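Local coordinates for protein phosphonomutase (Burkholderia cenocepacia J2315, PDB 4MG4) that is probably an enzyme of the phosphoenolpyruvate phosphomutase family, built as a barrel of eight parallel strands ringed by helices, at residues 193-198 / 211-216. Residues are numbered along the deposited sequence; the frame is centred on the assembly and turned at random.
Sequences DGLFVP and AASPLP
The backbone N of Leu195 donates a hydrogen bond to Pro216 O, 3.0 Å long and almost straight, with an N-H...O angle of 175°. This bond belongs to a beta-alpha-beta unit of the TIM-type barrel. Strand 194-196 and the loop that leads from helix 203-212 into strand 217-220 start to pair here. The carbonyl of Leu195 continues the parallel pairing with Asn218, while Gly194 and Phe196 bond to strand 156-160 on the other edge of their strand. Gly194 lies level with Pro216, and its CA is 3.6 Å from Pro216 O. Leu215 puts its side chain over the backbone that enters the strand. With its CG anti to its own carbonyl carbon (chi1 -65°), the side chain lies against strand 194-196 and the residue before it, and its two methyls touch successive peptides. Leu215 CD1 rests 3.7 Å from Gly194 O, and its CD2 reaches the carbonyl of Asp193. The CB atoms of Leu195 and Leu215 face each other at 4.4 Å. From there Leu195 extends beside the loop, and its CD2 comes near Ser213 OG; the same side chain also packs on Ala184 of helix 174-190. Ser213 is the first residue beyond the helix. Ser213 OG donates to Leu215 O at 2.7 Å, in the carbonyl plane on a lone pair, which ties the start of the loop to the residue before Pro216. The Asp193 carboxylate makes salt bridges with Arg19 and Arg145. Asp193 O instead touches the proline ring, with Pro216 CD at 3.3 Å and CG close beside it.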
# COMPACT_ATOMS: atom_id res chain seq x y z
N ASP A 193 13.39 10.37 -24.64
CA ASP A 193 12.61 11.58 -24.70
C ASP A 193 12.93 12.57 -23.58
O ASP A 193 12.69 13.77 -23.74
CB ASP A 193 11.11 11.24 -24.61
CG ASP A 193 10.64 10.29 -25.71
OD1 ASP A 193 10.48 10.78 -26.87
OD2 ASP A 193 10.51 9.08 -25.45
N GLY A 194 13.43 12.08 -22.46
CA GLY A 194 13.77 12.92 -21.34
C GLY A 194 15.02 12.41 -20.67
O GLY A 194 15.45 11.31 -20.90
N LEU A 195 15.66 13.27 -19.88
CA LEU A 195 16.85 12.89 -19.11
C LEU A 195 16.55 13.11 -17.64
O LEU A 195 16.18 14.23 -17.26
CB LEU A 195 18.03 13.78 -19.47
CG LEU A 195 19.37 13.52 -18.78
CD1 LEU A 195 19.94 12.19 -19.32
CD2 LEU A 195 20.26 14.73 -18.99
N PHE A 196 16.75 12.11 -16.81
CA PHE A 196 16.59 12.20 -15.37
C PHE A 196 17.99 12.05 -14.70
O PHE A 196 18.71 11.08 -14.93
CB PHE A 196 15.62 11.12 -14.88
CG PHE A 196 15.41 11.05 -13.39
CD1 PHE A 196 15.39 12.21 -12.61
CD2 PHE A 196 15.14 9.85 -12.79
CE1 PHE A 196 15.08 12.14 -11.23
CE2 PHE A 196 14.92 9.76 -11.43
CZ PHE A 196 14.90 10.91 -10.65
N VAL A 197 18.38 13.07 -13.92
CA VAL A 197 19.68 13.13 -13.26
C VAL A 197 19.46 13.25 -11.72
O VAL A 197 19.59 14.34 -11.16
CB VAL A 197 20.55 14.30 -13.79
CG1 VAL A 197 21.97 14.19 -13.21
CG2 VAL A 197 20.60 14.24 -15.30
N PRO A 198 19.14 12.14 -11.06
CA PRO A 198 19.03 12.18 -9.61
C PRO A 198 20.34 12.43 -8.94
O PRO A 198 21.42 12.18 -9.52
CB PRO A 198 18.48 10.79 -9.27
CG PRO A 198 18.88 9.90 -10.38
CD PRO A 198 18.79 10.80 -11.58
N ALA A 211 20.81 24.15 -19.90
CA ALA A 211 21.31 24.94 -21.07
C ALA A 211 21.81 24.05 -22.19
O ALA A 211 21.57 24.34 -23.37
CB ALA A 211 22.40 25.90 -20.63
N ALA A 212 22.49 22.95 -21.84
CA ALA A 212 23.16 22.08 -22.80
C ALA A 212 22.44 20.79 -23.14
O ALA A 212 22.78 20.16 -24.15
CB ALA A 212 24.58 21.75 -22.31
N SER A 213 21.45 20.39 -22.35
CA SER A 213 20.84 19.06 -22.56
C SER A 213 20.08 19.00 -23.80
O SER A 213 19.27 19.93 -24.11
CB SER A 213 19.88 18.72 -21.41
OG SER A 213 19.24 17.48 -21.64
N PRO A 214 20.21 17.87 -24.54
CA PRO A 214 19.42 17.69 -25.72
C PRO A 214 17.96 17.31 -25.42
O PRO A 214 17.16 17.27 -26.32
CB PRO A 214 20.12 16.51 -26.43
CG PRO A 214 20.78 15.75 -25.34
CD PRO A 214 21.19 16.77 -24.33
N LEU A 215 17.64 17.06 -24.14
CA LEU A 215 16.34 16.57 -23.75
C LEU A 215 15.80 17.34 -22.55
O LEU A 215 16.59 17.80 -21.73
CB LEU A 215 16.49 15.12 -23.32
CG LEU A 215 16.90 14.15 -24.42
CD1 LEU A 215 17.15 12.80 -23.78
CD2 LEU A 215 15.88 14.07 -25.56
N PRO A 216 14.47 17.37 -22.38
CA PRO A 216 13.91 17.94 -21.15
C PRO A 216 14.46 17.32 -19.90
O PRO A 216 14.55 16.08 -19.82
CB PRO A 216 12.42 17.65 -21.21
CG PRO A 216 12.23 16.86 -22.44
CD PRO A 216 13.43 16.91 -23.31